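PDB 6MNZ: 3,4-dihydroxy-2-butanone 4-phosphate synthase from Acinetobacter baumannii, which probably catalyses the conversion of D-ribulose 5-phosphate to formate and 3,4-dihydroxy-2-butanone 4-phosphate, a step of riboflavin biosynthesis that requires magnesium or manganese. Local coordinates for residues V19-D24 and C148-L153; A105-A110 and T119-P124; R199-Q204 and S355-E360. All blocks are in the same frame, centred on the assembly; numbering follows the deposited sequence.

Contact 1 (V19-D24 and C148-L153); sequences VILMDD and CDLARL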
# COMPACT_ATOMS: atom_id res chain seq x y z
N VAL A 19 -31.07 15.15 3.23
CA VAL A 19 -30.66 15.46 1.87
C VAL A 19 -30.13 14.18 1.25
O VAL A 19 -29.65 13.29 1.95
CB VAL A 19 -29.59 16.58 1.82
CG1 VAL A 19 -30.15 17.88 2.37
CG2 VAL A 19 -28.34 16.16 2.58
N ILE A 20 -30.37 14.03 -0.05
CA ILE A 20 -29.89 12.86 -0.79
C ILE A 20 -28.55 13.20 -1.42
O ILE A 20 -28.38 14.28 -1.99
CB ILE A 20 -30.92 12.43 -1.86
CG1 ILE A 20 -32.23 12.01 -1.20
CG2 ILE A 20 -30.36 11.29 -2.69
CD1 ILE A 20 -33.38 11.87 -2.17
N LEU A 21 -27.58 12.30 -1.26
CA LEU A 21 -26.25 12.47 -1.81
C LEU A 21 -25.93 11.27 -2.69
O LEU A 21 -25.94 10.13 -2.21
CB LEU A 21 -25.20 12.62 -0.70
CG LEU A 21 -24.80 14.06 -0.35
CD1 LEU A 21 -23.90 14.07 0.88
CD2 LEU A 21 -24.12 14.75 -1.52
N MET A 22 -25.57 11.53 -3.94
CA MET A 22 -25.11 10.50 -4.85
C MET A 22 -23.59 10.56 -4.95
O MET A 22 -23.01 11.64 -5.03
CB MET A 22 -25.73 10.68 -6.24
CG MET A 22 -27.24 10.58 -6.26
SD MET A 22 -27.91 10.73 -7.93
CE MET A 22 -28.15 12.50 -8.04
N ASP A 23 -22.97 9.39 -5.05
CA ASP A 23 -21.57 9.30 -5.42
C ASP A 23 -21.45 9.12 -6.93
O ASP A 23 -22.44 9.11 -7.66
CB ASP A 23 -20.90 8.16 -4.67
CG ASP A 23 -21.35 6.80 -5.15
OD1 ASP A 23 -22.50 6.70 -5.64
OD2 ASP A 23 -20.48 5.91 -5.29
N ASP A 24 -20.21 9.07 -7.41
CA ASP A 24 -19.96 8.98 -8.84
C ASP A 24 -20.70 7.80 -9.44
O ASP A 24 -20.79 6.72 -8.84
CB ASP A 24 -18.46 8.86 -9.11
CG ASP A 24 -17.75 10.20 -9.03
OD1 ASP A 24 -18.32 11.14 -8.44
OD2 ASP A 24 -16.64 10.32 -9.59
N CYS A 148 -19.95 13.43 6.70
CA CYS A 148 -19.21 14.20 7.69
C CYS A 148 -18.95 15.62 7.20
O CYS A 148 -19.23 16.60 7.89
CB CYS A 148 -17.90 13.50 8.04
SG CYS A 148 -18.10 11.96 8.96
N ASP A 149 -18.31 15.74 6.03
CA ASP A 149 -17.94 17.06 5.53
C ASP A 149 -19.16 17.95 5.34
O ASP A 149 -19.13 19.13 5.70
CB ASP A 149 -17.17 16.93 4.22
CG ASP A 149 -15.80 16.30 4.40
OD1 ASP A 149 -15.27 16.36 5.53
OD2 ASP A 149 -15.27 15.75 3.43
N LEU A 150 -20.29 17.36 4.93
CA LEU A 150 -21.52 18.13 4.80
C LEU A 150 -21.98 18.65 6.16
O LEU A 150 -22.27 19.85 6.31
CB LEU A 150 -22.61 17.27 4.16
CG LEU A 150 -23.69 18.03 3.40
CD1 LEU A 150 -23.11 18.73 2.18
CD2 LEU A 150 -24.82 17.09 3.00
N ALA A 151 -22.02 17.78 7.16
CA ALA A 151 -22.40 18.22 8.50
C ALA A 151 -21.42 19.26 9.03
O ALA A 151 -21.82 20.20 9.73
CB ALA A 151 -22.46 17.02 9.45
N ARG A 152 -20.14 19.11 8.71
CA ARG A 152 -19.15 20.11 9.12
C ARG A 152 -19.46 21.47 8.52
O ARG A 152 -19.43 22.49 9.23
CB ARG A 152 -17.75 19.65 8.71
CG ARG A 152 -16.67 20.69 8.89
CD ARG A 152 -15.31 20.14 8.50
NE ARG A 152 -14.83 19.13 9.45
CZ ARG A 152 -14.81 17.82 9.22
NH1 ARG A 152 -15.35 17.31 8.12
NH2 ARG A 152 -14.30 17.01 10.14
N LEU A 153 -19.90 21.51 7.26
CA LEU A 153 -20.14 22.78 6.60
C LEU A 153 -21.36 23.50 7.16
O LEU A 153 -21.42 24.73 7.09
CB LEU A 153 -20.32 22.56 5.10
CG LEU A 153 -19.05 22.23 4.31
CD1 LEU A 153 -19.41 21.80 2.90
CD2 LEU A 153 -18.10 23.42 4.29
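Leu150 meets Val19 and Leu21 with a single methyl, CD2, and in both pairs the side chains approach tip to tip. From Leu150 CD2 to Val19 CG2 the distance is 3.7 Å, and Leu21 CD1 lies 3.8 Å from the same Leu150 CD2. Seen from that methyl, its two partners lie nearly 90° apart, while Val19 CG2 and Leu21 CD1 are 5.2 Å from each other. The leucine end is thus received between two neighbouring methyls of the strand. Its chi1 of -154° carries CG away from the helix backbone and roughly anti to N, which brings CD2 out to the strand. The backbones stay well apart, with Leu21 CA and Leu150 CA, the nearest such pair, separated by 9.9 Å. The area buried between the segments is correspondingly modest, 104 Å². This is helix-on-sheet packing in the synthase part of the chain: strand 19-22, an inner strand of a mixed six-stranded sheet, alternates its residues. Val19 and Leu21 point toward helix 143-153, whereas Ile20 and Met22 pack on helix 175-184. Ile13 and Leu195 also touch Leu150, which places helices 6-15 and 192-202 beside the same apolar cluster. The contact borders the predicted active site, since the side chain of Leu21 lies about 5 Å from those of His143, predicted to bind metal and substrate, and Asp32, predicted to bind substrate. Elsewhere on the helix, Arg152 NH1 forms a salt bridge to Asp149 OD1 at 2.8 Å, one turn back. The other carboxylate oxygen, Asp149 OD2, accepts from Val137 N and pairs with Arg199, so this buried acid has partners at both oxygens.

Contact 2 (A105-A110 and T119-P124); sequences AHTIQA and TDIVQP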
# COMPACT_ATOMS: atom_id res chain seq x y z
N ALA A 105 -31.88 6.11 17.20
CA ALA A 105 -31.67 7.55 17.35
C ALA A 105 -30.97 7.87 18.66
O ALA A 105 -29.92 8.52 18.67
CB ALA A 105 -33.01 8.28 17.25
N HIS A 106 -31.45 7.27 19.76
CA HIS A 106 -30.83 7.51 21.06
C HIS A 106 -29.38 7.05 21.07
O HIS A 106 -28.51 7.74 21.61
CB HIS A 106 -31.63 6.80 22.15
CG HIS A 106 -31.01 6.88 23.51
ND1 HIS A 106 -30.14 7.89 23.87
CD2 HIS A 106 -31.15 6.10 24.60
CE1 HIS A 106 -29.67 7.64 25.08
NE2 HIS A 106 -30.29 6.57 25.55
N THR A 107 -29.09 5.92 20.42
CA THR A 107 -27.71 5.46 20.34
C THR A 107 -26.82 6.48 19.63
O THR A 107 -25.69 6.72 20.05
CB THR A 107 -27.65 4.10 19.63
OG1 THR A 107 -28.27 3.10 20.45
CG2 THR A 107 -26.21 3.70 19.35
N ILE A 108 -27.30 7.02 18.51
CA ILE A 108 -26.51 8.00 17.77
C ILE A 108 -26.18 9.19 18.65
O ILE A 108 -25.04 9.65 18.70
CB ILE A 108 -27.27 8.43 16.49
CG1 ILE A 108 -27.34 7.26 15.51
CG2 ILE A 108 -26.58 9.63 15.85
CD1 ILE A 108 -28.52 7.33 14.56
N GLN A 109 -27.18 9.70 19.38
CA GLN A 109 -26.97 10.87 20.22
C GLN A 109 -25.81 10.65 21.18
O GLN A 109 -24.96 11.53 21.36
CB GLN A 109 -28.24 11.20 21.00
CG GLN A 109 -29.43 11.59 20.12
CD GLN A 109 -29.09 12.68 19.12
OE1 GLN A 109 -29.68 12.73 18.04
NE2 GLN A 109 -28.29 13.65 19.54
N ALA A 110 -25.74 9.46 21.79
CA ALA A 110 -24.66 9.17 22.73
C ALA A 110 -23.30 9.26 22.04
O ALA A 110 -22.35 9.81 22.61
CB ALA A 110 -24.86 7.79 23.35
N THR A 119 -17.52 4.99 27.64
CA THR A 119 -18.49 4.33 28.49
C THR A 119 -19.91 4.86 28.30
O THR A 119 -20.86 4.21 28.75
CB THR A 119 -18.10 4.50 29.97
OG1 THR A 119 -16.70 4.25 30.12
CG2 THR A 119 -18.88 3.54 30.84
N ASP A 120 -20.08 5.95 27.55
CA ASP A 120 -21.39 6.30 27.03
C ASP A 120 -21.92 5.31 25.99
O ASP A 120 -23.02 5.52 25.48
CB ASP A 120 -21.34 7.71 26.41
CG ASP A 120 -21.16 8.79 27.45
OD1 ASP A 120 -20.80 9.93 27.07
OD2 ASP A 120 -21.29 8.49 28.66
N ILE A 121 -21.13 4.31 25.61
CA ILE A 121 -21.37 3.54 24.39
C ILE A 121 -20.77 2.16 24.57
O ILE A 121 -19.89 1.94 25.40
CB ILE A 121 -20.79 4.28 23.16
CG1 ILE A 121 -21.41 3.74 21.87
CG2 ILE A 121 -19.26 4.16 23.11
CD1 ILE A 121 -22.89 4.06 21.69
N VAL A 122 -21.32 1.19 23.83
CA VAL A 122 -20.92 -0.21 23.94
C VAL A 122 -20.95 -0.84 22.55
O VAL A 122 -21.63 -0.36 21.64
CB VAL A 122 -21.82 -1.00 24.92
CG1 VAL A 122 -21.61 -0.51 26.35
CG2 VAL A 122 -23.29 -0.89 24.52
N GLN A 123 -20.35 -2.02 22.46
CA GLN A 123 -20.31 -2.81 21.23
C GLN A 123 -20.55 -4.27 21.58
O GLN A 123 -20.01 -4.76 22.58
CB GLN A 123 -18.96 -2.67 20.51
CG GLN A 123 -18.50 -1.23 20.30
CD GLN A 123 -17.83 -0.65 21.53
OE1 GLN A 123 -18.22 0.41 22.01
NE2 GLN A 123 -16.78 -1.31 22.00
N PRO A 124 -21.26 -5.02 20.72
CA PRO A 124 -21.87 -4.59 19.46
C PRO A 124 -23.22 -3.93 19.71
O PRO A 124 -23.66 -3.90 20.86
CB PRO A 124 -22.03 -5.89 18.69
CG PRO A 124 -22.22 -6.93 19.74
CD PRO A 124 -21.47 -6.46 20.97
O HOH W 1 -22.80 10.93 25.38
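Ile121 and Thr107 cross at about a right angle, with Ile121 CD1 4.1 Å from Thr107 CG2. CD1 of Ile121 is brought there by two torsions: a chi1 of -162° extends CG1 away from the backbone N, and a chi2 of 68° then bends CD1 over to the helix, where it also lies 4.2 Å from Thr107 O. Thr107 divides its two branches by character. CG2 is turned anti to N and meets the isoleucine, while OG1 stands beside N and hydrogen-bonds back to Glu103 O, one turn earlier in helix 101-112. One turn further on, Ala110 points its CB at the backbone of Asp120, reaching 3.6 Å from Asp120 O; the two CA atoms, Ala110 and Asp120, are 6.1 Å apart. Here the chain, having left the helix, folds back along its flank before entering strand 127-131, and Val122 pairs by backbone hydrogen bonding with Ala91 of the short strand 90-91. A water joins the segments at the outer end, donating to Ala110 O at 3.0 Å and to Asp120 OD1 at 2.8 Å. Asp120 OD1 accepts from Lys117 N as well. The chemistry therefore changes along the contact, from dispersion between buried methyls at Thr107 to water-mediated polar bridging at Ala110, where two acceptors, a helix carbonyl and a carboxylate oxygen, are bridged by one water that donates to both.

Contact 3 (R199-Q204 and S355-E360); sequences RMTNEQ and SGFNLE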
# COMPACT_ATOMS: atom_id res chain seq x y z
N ARG A 199 -15.79 22.39 -1.96
CA ARG A 199 -14.70 22.50 -1.00
C ARG A 199 -13.44 23.07 -1.66
O ARG A 199 -12.70 23.83 -1.03
CB ARG A 199 -14.40 21.14 -0.39
CG ARG A 199 -15.50 20.61 0.53
CD ARG A 199 -14.97 19.55 1.48
NE ARG A 199 -13.90 20.07 2.33
CZ ARG A 199 -13.22 19.34 3.21
NH1 ARG A 199 -13.46 18.05 3.34
NH2 ARG A 199 -12.20 19.88 3.87
N MET A 200 -13.16 22.65 -2.89
CA MET A 200 -11.98 23.16 -3.59
C MET A 200 -12.12 24.63 -3.95
O MET A 200 -11.10 25.31 -4.10
CB MET A 200 -11.73 22.34 -4.85
CG MET A 200 -11.39 20.88 -4.59
SD MET A 200 -9.91 20.66 -3.58
CE MET A 200 -9.27 19.12 -4.25
N THR A 201 -13.34 25.15 -4.02
CA THR A 201 -13.55 26.53 -4.46
C THR A 201 -13.65 27.50 -3.30
O THR A 201 -13.43 28.71 -3.49
CB THR A 201 -14.82 26.64 -5.31
OG1 THR A 201 -15.96 26.28 -4.52
CG2 THR A 201 -14.73 25.73 -6.53
N ASN A 202 -14.05 27.03 -2.11
CA ASN A 202 -14.35 27.91 -0.99
C ASN A 202 -13.47 27.60 0.22
O ASN A 202 -13.77 28.06 1.33
CB ASN A 202 -15.83 27.80 -0.61
CG ASN A 202 -16.75 28.18 -1.75
OD1 ASN A 202 -17.31 27.32 -2.43
ND2 ASN A 202 -16.96 29.48 -1.92
N GLU A 203 -12.39 26.86 0.03
CA GLU A 203 -11.46 26.54 1.10
C GLU A 203 -10.04 26.54 0.55
O GLU A 203 -9.79 26.03 -0.54
CB GLU A 203 -11.76 25.18 1.74
CG GLU A 203 -13.20 25.01 2.22
CD GLU A 203 -13.49 23.59 2.70
OE1 GLU A 203 -12.56 22.76 2.71
OE2 GLU A 203 -14.67 23.29 3.00
N GLN A 204 -9.10 27.06 1.34
CA GLN A 204 -7.68 26.90 1.06
C GLN A 204 -7.25 25.52 1.56
O GLN A 204 -7.04 25.31 2.76
CB GLN A 204 -6.86 28.01 1.70
CG GLN A 204 -5.44 28.11 1.15
CD GLN A 204 -4.51 28.87 2.07
OE1 GLN A 204 -4.48 28.62 3.28
NE2 GLN A 204 -3.63 29.67 1.48
N SER A 355 -13.59 27.11 -12.97
CA SER A 355 -14.85 27.70 -12.53
C SER A 355 -14.79 28.58 -11.29
O SER A 355 -15.66 29.44 -11.12
CB SER A 355 -15.88 26.60 -12.24
OG SER A 355 -17.07 27.17 -11.72
N GLY A 356 -13.67 28.57 -10.57
CA GLY A 356 -13.65 29.21 -9.27
C GLY A 356 -12.33 29.90 -9.00
O GLY A 356 -12.24 30.75 -8.11
N PHE A 357 -11.45 29.80 -9.99
CA PHE A 357 -10.02 30.03 -9.81
C PHE A 357 -9.64 31.08 -10.84
O PHE A 357 -9.49 30.76 -12.03
CB PHE A 357 -9.23 28.73 -9.97
CG PHE A 357 -9.71 27.62 -9.06
CD1 PHE A 357 -10.86 26.92 -9.35
CD2 PHE A 357 -8.96 27.24 -7.96
CE1 PHE A 357 -11.32 25.92 -8.50
CE2 PHE A 357 -9.35 26.17 -7.17
CZ PHE A 357 -10.54 25.52 -7.44
N ASN A 358 -9.44 32.32 -10.40
CA ASN A 358 -8.53 33.19 -11.12
C ASN A 358 -8.97 33.41 -12.56
O ASN A 358 -8.20 33.06 -13.46
CB ASN A 358 -7.10 32.64 -11.15
CG ASN A 358 -6.37 32.83 -9.84
OD1 ASN A 358 -5.46 32.06 -9.52
ND2 ASN A 358 -6.58 33.98 -9.20
N LEU A 359 -9.90 34.33 -12.81
CA LEU A 359 -10.88 34.27 -13.88
C LEU A 359 -10.45 33.48 -15.11
O LEU A 359 -9.79 32.46 -14.95
CB LEU A 359 -11.12 35.71 -14.36
CG LEU A 359 -9.71 36.21 -14.81
CD1 LEU A 359 -9.42 35.99 -16.31
CD2 LEU A 359 -9.45 37.66 -14.44
N GLU A 360 -11.21 33.62 -16.20
CA GLU A 360 -11.37 32.55 -17.18
C GLU A 360 -10.03 32.24 -17.82
O GLU A 360 -9.50 33.06 -18.58
CB GLU A 360 -12.39 32.96 -18.25
CG GLU A 360 -12.27 32.24 -19.60
CD GLU A 360 -13.20 32.82 -20.65
OE1 GLU A 360 -13.94 33.77 -20.33
OE2 GLU A 360 -13.03 32.48 -21.84
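Helix 192-202 comes against an irregular loop near Thr201, with Thr201 CA and Gly356 CA 5.5 Å apart. In the loop, Ser355 has a positive phi of 73°. A chi1 of -55° sets the Phe357 ring beside its own backbone N, and its far end reaches the helix. Phe357 CZ lies 3.4 Å from Met200 O and 4.3 Å from Met200 CB, while Phe357 CE1 is 3.9 Å from Thr201 CG2. The ring is oblique to both Met200 O and the threonine methyl, and the Thr201 and Phe357 side chains cross nearly at right angles. Ala331 and Arg335 of helix 320-336 also touch the ring, so Phe357 packs between helix 320-336 and helix 192-202. Arg199 grips Glu203 side-on, NE and NH2 both reaching OE1 in the guanidinium plane; the Arg199 NE to Glu203 OE1 distance is 3.0 Å. Thr201 OG1 hydrogen-bonds to Tyr198 O. These polar groups are thus engaged within their own segment or by Tyr198, and the join itself rests mainly on van der Waals packing of an aromatic ring against the helix.

Overall arrangement
From the N terminus, strand 19-22 comes first, and its return partner, helix 143-153, closes a loop of more than 120 residues at contact 1. Contact 2 is nested within that loop, a short closure between helix 101-112 and the chain just after it; the centres of contacts 1 and 2 are about 23 Å apart and the two do not touch. Contact 3 opens only after contact 1 has closed. It spans 150 intervening residues to bring the loop before strand 362-365 back to helix 192-202, joining the two parts of the chain. Contacts 1 and 3 touch through the Asp149-Arg199 salt bridge, whereas contacts 2 and 3 lie on opposite sides of the chain's centre, about 39 Å apart between centres.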